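Local coordinates for protein GNA33 (Neisseria gonorrhoeae FA 1090, PDB 2G5D) that probably cleaves the beta-1,4 bond between N-acetylmuramic acid and N-acetylglucosamine in peptidoglycan as a lytic transglycosylase, leaving a 1,6-anhydro ring on the muramic acid, at residues S61-F65 against F98-F103; E337-I342 against R368-D374; Y346-P352 against W409-P413. All blocks are in the same frame, centred on the assembly; numbering follows the deposited sequence.

Interaction 1: residues S61-F65 against F98-F103; sequences SLQSF and FFERYF
The helical segments 61-65 and 98-102 run at 63° to each other with their axes 12.6 Å apart, a gap bridged mostly by the side chains of Ser61, Leu62 and Phe65 and of Phe98, Phe99 and Phe103, with no hydrogen bond between the two segments. Phe65 has CG anti to its own nitrogen (chi1 -172°), which carries the ring across the gap. There it receives the edge of Phe103 on its face in a T-shaped pair, centroids 5.5 Å apart and planes at 87°; the nearest atoms are Phe65 CZ and Phe103 CZ, at 3.8 Å. Phe65 also brings CE2 to the edge of the Phe98 ring, 4.1 Å from Phe98 CZ. This aromatic cluster joins helix 58-72 to helix 92-102 and to Phe103 of strand 103-110, and Ala85 of helix 79-86 packs against both Phe65 and Phe98. Leu62 crosses Phe98 at about a right angle, its CD1 lying 3.8 Å from Phe98 CE2. The Phe99 ring, covered on one face by Phe98, pushes its edge toward the helix backbone and approaches Leu62 N in plane. Ser61 CB touches the same ring at 3.8 Å from Phe99 CE1, while Ser61 OG is hydrogen-bonded to Leu369 O.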
loop_
_atom_site.group_PDB
_atom_site.type_symbol
_atom_site.label_atom_id
_atom_site.label_comp_id
_atom_site.label_asym_id
_atom_site.label_seq_id
_atom_site.Cartn_x
_atom_site.Cartn_y
_atom_site.Cartn_z
ATOM N N SER A 61 -10.191 -3.931 15.919
ATOM C CA SER A 61 -10.877 -3.464 14.704
ATOM C C SER A 61 -11.376 -2.049 14.900
ATOM O O SER A 61 -11.323 -1.237 13.969
ATOM C CB SER A 61 -12.090 -4.357 14.330
ATOM O OG SER A 61 -11.719 -5.720 14.284
ATOM N N LEU A 62 -11.860 -1.747 16.110
ATOM C CA LEU A 62 -12.316 -0.366 16.421
ATOM C C LEU A 62 -11.175 0.645 16.382
ATOM O O LEU A 62 -11.342 1.715 15.804
ATOM C CB LEU A 62 -13.130 -0.273 17.722
ATOM C CG LEU A 62 -13.689 1.119 18.119
ATOM C CD1 LEU A 62 -14.657 1.671 17.072
ATOM C CD2 LEU A 62 -14.357 1.080 19.465
ATOM N N GLN A 63 -10.024 0.319 16.985
ATOM C CA GLN A 63 -8.816 1.145 16.822
ATOM C C GLN A 63 -8.533 1.426 15.341
ATOM O O GLN A 63 -8.317 2.572 14.937
ATOM C CB GLN A 63 -7.595 0.463 17.444
ATOM C CG GLN A 63 -7.555 0.539 18.963
ATOM C CD GLN A 63 -6.433 -0.278 19.527
ATOM O OE1 GLN A 63 -6.430 -1.510 19.415
ATOM N NE2 GLN A 63 -5.483 0.375 20.128
ATOM N N SER A 64 -8.541 0.377 14.528
ATOM C CA SER A 64 -8.217 0.503 13.115
ATOM C C SER A 64 -9.248 1.403 12.404
ATOM O O SER A 64 -8.872 2.316 11.653
ATOM C CB SER A 64 -8.136 -0.897 12.506
ATOM O OG SER A 64 -7.654 -0.885 11.182
ATOM N N PHE A 65 -10.541 1.187 12.666
ATOM C CA PHE A 65 -11.610 2.046 12.075
ATOM C C PHE A 65 -11.478 3.531 12.440
ATOM O O PHE A 65 -11.660 4.404 11.586
ATOM C CB PHE A 65 -13.030 1.529 12.414
ATOM C CG PHE A 65 -14.136 2.259 11.665
ATOM C CD1 PHE A 65 -14.249 2.169 10.278
ATOM C CD2 PHE A 65 -15.050 3.052 12.355
ATOM C CE1 PHE A 65 -15.260 2.860 9.590
ATOM C CE2 PHE A 65 -16.080 3.748 11.681
ATOM C CZ PHE A 65 -16.190 3.646 10.300
ATOM N N PHE A 98 -21.193 -2.067 18.478
ATOM C CA PHE A 98 -21.018 -0.998 17.486
ATOM C C PHE A 98 -21.044 -1.504 16.018
ATOM O O PHE A 98 -21.730 -0.923 15.176
ATOM C CB PHE A 98 -19.710 -0.254 17.770
ATOM C CG PHE A 98 -19.301 0.726 16.696
ATOM C CD1 PHE A 98 -20.027 1.905 16.490
ATOM C CD2 PHE A 98 -18.170 0.485 15.910
ATOM C CE1 PHE A 98 -19.651 2.799 15.501
ATOM C CE2 PHE A 98 -17.779 1.386 14.924
ATOM C CZ PHE A 98 -18.513 2.536 14.720
ATOM N N PHE A 99 -20.289 -2.567 15.727
ATOM C CA PHE A 99 -20.221 -3.092 14.363
ATOM C C PHE A 99 -21.532 -3.810 14.003
ATOM O O PHE A 99 -21.935 -3.811 12.856
ATOM C CB PHE A 99 -18.970 -3.992 14.122
ATOM C CG PHE A 99 -17.654 -3.240 14.131
ATOM C CD1 PHE A 99 -16.704 -3.454 15.142
ATOM C CD2 PHE A 99 -17.368 -2.276 13.139
ATOM C CE1 PHE A 99 -15.468 -2.733 15.159
ATOM C CE2 PHE A 99 -16.147 -1.553 13.157
ATOM C CZ PHE A 99 -15.199 -1.791 14.157
ATOM N N GLU A 100 -22.175 -4.434 14.983
ATOM C CA GLU A 100 -23.482 -5.092 14.788
ATOM C C GLU A 100 -24.665 -4.153 14.598
ATOM O O GLU A 100 -25.568 -4.423 13.779
ATOM C CB GLU A 100 -23.776 -6.036 15.946
ATOM C CG GLU A 100 -22.891 -7.268 15.898
ATOM C CD GLU A 100 -23.123 -8.190 17.066
ATOM O OE1 GLU A 100 -22.651 -9.336 16.993
ATOM O OE2 GLU A 100 -23.755 -7.771 18.051
ATOM N N ARG A 101 -24.631 -3.054 15.347
ATOM C CA ARG A 101 -25.727 -2.123 15.452
ATOM C C ARG A 101 -25.738 -1.085 14.344
ATOM O O ARG A 101 -26.799 -0.619 13.975
ATOM C CB ARG A 101 -25.715 -1.435 16.823
ATOM C CG ARG A 101 -26.421 -2.284 17.888
ATOM C CD ARG A 101 -26.069 -1.902 19.293
ATOM N NE ARG A 101 -26.592 -2.897 20.237
ATOM C CZ ARG A 101 -26.966 -2.635 21.484
ATOM N NH1 ARG A 101 -26.879 -1.393 21.972
ATOM N NH2 ARG A 101 -27.432 -3.625 22.254
ATOM N N TYR A 102 -24.566 -0.765 13.801
ATOM C CA TYR A 102 -24.418 0.359 12.864
ATOM C C TYR A 102 -24.081 -0.028 11.415
ATOM O O TYR A 102 -24.232 0.784 10.493
ATOM C CB TYR A 102 -23.405 1.375 13.427
ATOM C CG TYR A 102 -23.932 2.225 14.583
ATOM C CD1 TYR A 102 -23.821 1.802 15.900
ATOM C CD2 TYR A 102 -24.549 3.466 14.332
ATOM C CE1 TYR A 102 -24.311 2.599 16.958
ATOM C CE2 TYR A 102 -25.040 4.260 15.367
ATOM C CZ TYR A 102 -24.917 3.825 16.683
ATOM O OH TYR A 102 -25.403 4.622 17.709
ATOM N N PHE A 103 -23.639 -1.267 11.221
ATOM C CA PHE A 103 -23.214 -1.756 9.910
ATOM C C PHE A 103 -23.998 -2.993 9.499
ATOM O O PHE A 103 -24.520 -3.744 10.346
ATOM C CB PHE A 103 -21.692 -2.067 9.851
ATOM C CG PHE A 103 -20.792 -0.890 10.188
ATOM C CD1 PHE A 103 -20.663 -0.447 11.506
ATOM C CD2 PHE A 103 -20.059 -0.241 9.183
ATOM C CE1 PHE A 103 -19.860 0.637 11.824
ATOM C CE2 PHE A 103 -19.226 0.834 9.490
ATOM C CZ PHE A 103 -19.112 1.271 10.826
#

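Interaction 2: residues E337-I342 against R368-D374; sequences EYAGAI and RLIMAQD
Glu337 and Arg368 meet because Glu337 reaches out extended beyond CG (chi2 177°) whereas Arg368 bends at chi2 (-97°), turning its guanidinium back to the carboxylate. The resulting salt bridge, Glu337 OE2 to Arg368 NH1 at 3.1 Å, is poorly aligned and weak as a hydrogen bond; Arg368 NH1 also bonds Tyr387 OH. Tyr338 lies across the arginine chain at about a right angle, with the edge of its ring at Leu369 O, 3.6 Å from Tyr338 CD2. Beyond these side chains the segments pair as parallel strands of the 3D domain, a member of the double-psi beta-barrel clan, and strand 339-342 is flanked on its other edge by strand 384-391. Met371 N bonds Tyr338 O at 3.0 Å, and Gly340 N returns a bond to Met371 O. A beta bulge follows: Gly340 O accepts from Gln373 N at 3.2 Å and, weakly, from Asp374 N, before Ile342 N closes on Asp374 O at 2.9 Å. Ile370 CD1 packs 3.7 Å from Gly340 N, close to where a CB on Gly340 would sit. Further along, Ile342 CG1 rests 3.6 Å from Ala372 CB.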
loop_
_atom_site.group_PDB
_atom_site.type_symbol
_atom_site.label_atom_id
_atom_site.label_comp_id
_atom_site.label_asym_id
_atom_site.label_seq_id
_atom_site.Cartn_x
_atom_site.Cartn_y
_atom_site.Cartn_z
ATOM N N GLU A 337 -2.012 -5.881 10.952
ATOM C CA GLU A 337 -2.957 -7.003 11.103
ATOM C C GLU A 337 -4.448 -6.677 11.054
ATOM O O GLU A 337 -5.270 -7.609 11.089
ATOM C CB GLU A 337 -2.683 -7.787 12.380
ATOM C CG GLU A 337 -1.476 -8.656 12.304
ATOM C CD GLU A 337 -1.210 -9.346 13.616
ATOM O OE1 GLU A 337 -0.209 -9.017 14.247
ATOM O OE2 GLU A 337 -2.005 -10.212 14.029
ATOM N N TYR A 338 -4.767 -5.380 10.953
ATOM C CA TYR A 338 -6.127 -4.842 11.018
ATOM C C TYR A 338 -6.412 -3.851 9.889
ATOM O O TYR A 338 -7.346 -3.055 9.953
ATOM C CB TYR A 338 -6.422 -4.254 12.418
ATOM C CG TYR A 338 -6.629 -5.383 13.395
ATOM C CD1 TYR A 338 -5.569 -5.896 14.154
ATOM C CD2 TYR A 338 -7.881 -5.991 13.498
ATOM C CE1 TYR A 338 -5.771 -7.010 14.994
ATOM C CE2 TYR A 338 -8.088 -7.081 14.332
ATOM C CZ TYR A 338 -7.051 -7.587 15.066
ATOM O OH TYR A 338 -7.330 -8.667 15.874
ATOM N N ALA A 339 -5.591 -3.926 8.849
ATOM C CA ALA A 339 -5.783 -3.124 7.644
ATOM C C ALA A 339 -5.434 -3.938 6.409
ATOM O O ALA A 339 -4.673 -4.913 6.470
ATOM C CB ALA A 339 -4.954 -1.826 7.692
ATOM N N GLY A 340 -6.032 -3.568 5.291
ATOM C CA GLY A 340 -5.723 -4.228 4.038
ATOM C C GLY A 340 -5.874 -3.349 2.829
ATOM O O GLY A 340 -6.497 -2.284 2.905
ATOM N N ALA A 341 -5.263 -3.777 1.723
ATOM C CA ALA A 341 -5.464 -3.145 0.423
ATOM C C ALA A 341 -6.507 -3.887 -0.420
ATOM O O ALA A 341 -6.544 -5.127 -0.443
ATOM C CB ALA A 341 -4.115 -2.996 -0.362
ATOM N N ILE A 342 -7.324 -3.109 -1.132
ATOM C CA ILE A 342 -8.465 -3.619 -1.899
ATOM C C ILE A 342 -8.540 -2.965 -3.288
ATOM O O ILE A 342 -7.760 -2.078 -3.604
ATOM C CB ILE A 342 -9.823 -3.403 -1.134
ATOM C CG1 ILE A 342 -9.922 -1.986 -0.537
ATOM C CG2 ILE A 342 -9.984 -4.411 0.009
ATOM C CD1 ILE A 342 -10.172 -0.839 -1.578
ATOM N N ARG A 368 -10.745 -12.324 10.394
ATOM C CA ARG A 368 -10.402 -11.036 10.941
ATOM C C ARG A 368 -11.300 -9.947 10.397
ATOM O O ARG A 368 -11.499 -9.870 9.197
ATOM C CB ARG A 368 -8.942 -10.692 10.561
ATOM C CG ARG A 368 -7.864 -11.520 11.279
ATOM C CD ARG A 368 -7.325 -10.752 12.481
ATOM N NE ARG A 368 -6.627 -11.641 13.401
ATOM C CZ ARG A 368 -5.314 -11.881 13.404
ATOM N NH1 ARG A 368 -4.489 -11.298 12.520
ATOM N NH2 ARG A 368 -4.819 -12.736 14.309
ATOM N N LEU A 369 -11.835 -9.104 11.273
ATOM C CA LEU A 369 -12.428 -7.846 10.810
ATOM C C LEU A 369 -11.342 -6.800 10.668
ATOM O O LEU A 369 -10.926 -6.179 11.661
ATOM C CB LEU A 369 -13.535 -7.333 11.742
ATOM C CG LEU A 369 -14.258 -6.087 11.208
ATOM C CD1 LEU A 369 -14.935 -6.411 9.883
ATOM C CD2 LEU A 369 -15.278 -5.627 12.241
ATOM N N ILE A 370 -10.900 -6.596 9.422
ATOM C CA ILE A 370 -9.919 -5.549 9.068
ATOM C C ILE A 370 -10.598 -4.321 8.482
ATOM O O ILE A 370 -11.782 -4.332 8.282
ATOM C CB ILE A 370 -8.833 -6.106 8.116
ATOM C CG1 ILE A 370 -9.393 -6.357 6.711
ATOM C CG2 ILE A 370 -8.208 -7.403 8.749
ATOM C CD1 ILE A 370 -8.372 -6.417 5.607
ATOM N N MET A 371 -9.833 -3.258 8.252
ATOM C CA MET A 371 -10.308 -2.070 7.559
ATOM C C MET A 371 -9.634 -1.953 6.197
ATOM O O MET A 371 -8.420 -2.093 6.075
ATOM C CB MET A 371 -10.080 -0.817 8.412
ATOM C CG MET A 371 -10.650 -0.934 9.846
ATOM S SD MET A 371 -12.456 -1.011 9.921
ATOM C CE MET A 371 -12.590 -2.456 10.970
ATOM N N ALA A 372 -10.456 -1.722 5.176
ATOM C CA ALA A 372 -10.020 -1.581 3.793
ATOM C C ALA A 372 -9.641 -0.125 3.543
ATOM O O ALA A 372 -10.481 0.708 3.149
ATOM C CB ALA A 372 -11.128 -2.015 2.869
ATOM N N GLN A 373 -8.381 0.189 3.807
ATOM C CA GLN A 373 -7.934 1.577 3.894
ATOM C C GLN A 373 -6.818 1.893 2.896
ATOM O O GLN A 373 -6.252 2.996 2.893
ATOM C CB GLN A 373 -7.471 1.857 5.314
ATOM C CG GLN A 373 -8.576 1.843 6.358
ATOM C CD GLN A 373 -8.024 1.978 7.763
ATOM O OE1 GLN A 373 -6.842 1.755 7.980
ATOM N NE2 GLN A 373 -8.880 2.337 8.722
ATOM N N ASP A 374 -6.515 0.925 2.032
ATOM C CA ASP A 374 -5.425 1.058 1.086
ATOM C C ASP A 374 -5.764 0.365 -0.234
ATOM O O ASP A 374 -6.718 -0.423 -0.307
ATOM C CB ASP A 374 -4.157 0.480 1.706
ATOM C CG ASP A 374 -2.864 1.063 1.101
ATOM O OD1 ASP A 374 -1.805 0.464 1.351
ATOM O OD2 ASP A 374 -2.895 2.096 0.382
#

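Interaction 3: residues Y346-P352 against W409-P413; sequences YITLGAP and WQLLP
Gln410 joins the loop 346-352 through its amide, which lies against Ile347 and Thr348, with Ala351 CB close by. With CG anti to the backbone nitrogen (chi1 -180°) and the chain extended beyond it, OE1 arrives in line with the main-chain N-H of Thr348. That bond, Thr348 N to Gln410 OE1, is short at 2.7 Å and nearly straight at 165°, and the donor lies in the carbonyl plane. Ile347 slides past the amide in the opposite direction, bringing CG2 to 3.5 Å from Gln410 OE1. The second firm tie is between main chains: Leu411 N donates to Pro352 O at 2.9 Å. Beside it Pro352 CD packs 3.4 Å from Leu411 O, a buried carbonyl oxygen with no polar partner in the model. Leu412 CD2 packs on Thr348 CB (3.9 Å) and Ala351 CB. Looser contact is found at the other end of the amide, where a water lies 3.0 Å from Tyr346 O, which also accepts from Tyr42 OH. The water bonds Thr348 OG1, itself hydrogen-bonded to Arg421 NH1, and takes only a weak bond from Gln410 NE2. The type II turn from Thr348 to Ala351 leads into strand 352-358, which pairs antiparallel with strand 403-413; the latter's other side is bonded to strand 103-110, and Phe103 packs on both Pro352 and Leu411.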
loop_
_atom_site.group_PDB
_atom_site.type_symbol
_atom_site.label_atom_id
_atom_site.label_comp_id
_atom_site.label_asym_id
_atom_site.label_seq_id
_atom_site.Cartn_x
_atom_site.Cartn_y
_atom_site.Cartn_z
ATOM N N TYR A 346 -14.590 -2.108 -6.538
ATOM C CA TYR A 346 -15.457 -3.076 -5.872
ATOM C C TYR A 346 -15.708 -2.779 -4.389
ATOM O O TYR A 346 -16.835 -2.974 -3.903
ATOM C CB TYR A 346 -14.936 -4.508 -6.102
ATOM C CG TYR A 346 -15.016 -4.927 -7.572
ATOM C CD1 TYR A 346 -13.864 -5.068 -8.342
ATOM C CD2 TYR A 346 -16.252 -5.111 -8.206
ATOM C CE1 TYR A 346 -13.933 -5.415 -9.704
ATOM C CE2 TYR A 346 -16.335 -5.461 -9.560
ATOM C CZ TYR A 346 -15.170 -5.620 -10.299
ATOM O OH TYR A 346 -15.232 -5.973 -11.632
ATOM N N ILE A 347 -14.678 -2.300 -3.685
ATOM C CA ILE A 347 -14.750 -2.058 -2.232
ATOM C C ILE A 347 -14.734 -0.566 -1.947
ATOM O O ILE A 347 -13.926 0.169 -2.513
ATOM C CB ILE A 347 -13.571 -2.737 -1.425
ATOM C CG1 ILE A 347 -13.445 -4.239 -1.756
ATOM C CG2 ILE A 347 -13.703 -2.466 0.099
ATOM C CD1 ILE A 347 -14.729 -5.050 -1.626
ATOM N N THR A 348 -15.657 -0.133 -1.086
ATOM C CA THR A 348 -15.746 1.262 -0.682
ATOM C C THR A 348 -14.557 1.543 0.245
ATOM O O THR A 348 -14.311 0.788 1.187
ATOM C CB THR A 348 -17.110 1.559 -0.002
ATOM O OG1 THR A 348 -18.171 1.227 -0.913
ATOM C CG2 THR A 348 -17.222 3.037 0.350
ATOM N N LEU A 349 -13.803 2.597 -0.053
ATOM C CA LEU A 349 -12.557 2.870 0.669
ATOM C C LEU A 349 -12.856 3.321 2.101
ATOM O O LEU A 349 -13.655 4.214 2.317
ATOM C CB LEU A 349 -11.649 3.885 -0.070
ATOM C CG LEU A 349 -10.220 4.043 0.481
ATOM C CD1 LEU A 349 -9.350 2.768 0.263
ATOM C CD2 LEU A 349 -9.558 5.261 -0.138
ATOM N N GLY A 350 -12.216 2.671 3.061
ATOM C CA GLY A 350 -12.452 2.905 4.487
ATOM C C GLY A 350 -13.313 1.852 5.186
ATOM O O GLY A 350 -13.375 1.820 6.414
ATOM N N ALA A 351 -13.968 0.984 4.415
ATOM C CA ALA A 351 -14.981 0.105 4.945
ATOM C C ALA A 351 -14.384 -0.987 5.808
ATOM O O ALA A 351 -13.333 -1.523 5.493
ATOM C CB ALA A 351 -15.811 -0.522 3.828
ATOM N N PRO A 352 -15.058 -1.312 6.918
ATOM C CA PRO A 352 -14.710 -2.574 7.595
ATOM C C PRO A 352 -14.864 -3.775 6.638
ATOM O O PRO A 352 -15.810 -3.843 5.842
ATOM C CB PRO A 352 -15.704 -2.620 8.770
ATOM C CG PRO A 352 -16.048 -1.144 9.021
ATOM C CD PRO A 352 -16.100 -0.544 7.640
ATOM N N TRP A 409 -16.362 -10.088 3.221
ATOM C CA TRP A 409 -17.653 -9.467 3.448
ATOM C C TRP A 409 -17.337 -8.033 3.677
ATOM O O TRP A 409 -16.449 -7.707 4.466
ATOM C CB TRP A 409 -18.345 -10.003 4.706
ATOM C CG TRP A 409 -18.774 -11.456 4.667
ATOM C CD1 TRP A 409 -20.036 -11.914 4.566
ATOM C CD2 TRP A 409 -17.931 -12.605 4.821
ATOM N NE1 TRP A 409 -20.058 -13.300 4.633
ATOM C CE2 TRP A 409 -18.773 -13.752 4.776
ATOM C CE3 TRP A 409 -16.555 -12.781 4.992
ATOM C CZ2 TRP A 409 -18.275 -15.075 4.875
ATOM C CZ3 TRP A 409 -16.047 -14.098 5.076
ATOM C CH2 TRP A 409 -16.908 -15.225 5.020
ATOM N N GLN A 410 -18.069 -7.160 3.006
ATOM C CA GLN A 410 -17.888 -5.728 3.200
ATOM C C GLN A 410 -18.981 -5.198 4.148
ATOM O O GLN A 410 -20.162 -5.458 3.910
ATOM C CB GLN A 410 -17.994 -5.057 1.820
ATOM C CG GLN A 410 -17.818 -3.553 1.843
ATOM C CD GLN A 410 -17.766 -2.929 0.455
ATOM O OE1 GLN A 410 -17.166 -1.881 0.288
ATOM N NE2 GLN A 410 -18.418 -3.555 -0.540
ATOM N N LEU A 411 -18.587 -4.474 5.218
ATOM C CA LEU A 411 -19.537 -3.844 6.182
ATOM C C LEU A 411 -19.686 -2.360 5.860
ATOM O O LEU A 411 -18.703 -1.654 5.690
ATOM C CB LEU A 411 -19.120 -4.076 7.666
ATOM C CG LEU A 411 -19.390 -5.480 8.265
ATOM C CD1 LEU A 411 -18.624 -6.540 7.508
ATOM C CD2 LEU A 411 -19.037 -5.569 9.773
ATOM N N LEU A 412 -20.925 -1.911 5.717
ATOM C CA LEU A 412 -21.208 -0.527 5.352
ATOM C C LEU A 412 -22.264 -0.012 6.312
ATOM O O LEU A 412 -23.135 -0.796 6.760
ATOM C CB LEU A 412 -21.744 -0.446 3.895
ATOM C CG LEU A 412 -20.749 -0.829 2.799
ATOM C CD1 LEU A 412 -21.467 -1.005 1.450
ATOM C CD2 LEU A 412 -19.597 0.202 2.708
ATOM N N PRO A 413 -22.209 1.298 6.626
ATOM C CA PRO A 413 -23.249 1.895 7.485
ATOM C C PRO A 413 -24.651 1.499 7.001
ATOM O O PRO A 413 -24.931 1.608 5.793
ATOM C CB PRO A 413 -23.007 3.394 7.316
ATOM C CG PRO A 413 -21.534 3.482 7.023
ATOM C CD PRO A 413 -21.219 2.300 6.179
HETATM O O HOH W 1 -18.720 -1.041 -2.704
#

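Overall arrangement
Strand 365-375 connects the three contacts. Interactions 1 and 2, with centres about 13 Å apart, meet where two serines of helix 58-72 lie on the barrel: besides Ser61, Ser64 OG probably bonds Tyr338 O at an unusually short 2.5 Å. Interactions 2 and 3 are closer, about 10 Å between centres, and alternate along the chain; the turn of 346-352 probably bonds Ala372 through Gly350 N to Ala372 O (2.6 Å, also short) and Ala351 O to Ala372 N (2.9 Å). Interaction 1 reaches interaction 3 through Phe103, whose CE2 lies 3.8 Å from Pro352 CG. No ligand marks a substrate site at these contacts; Ser61, Ser64 and Phe103 join the helix contact to the two within the 3D domain.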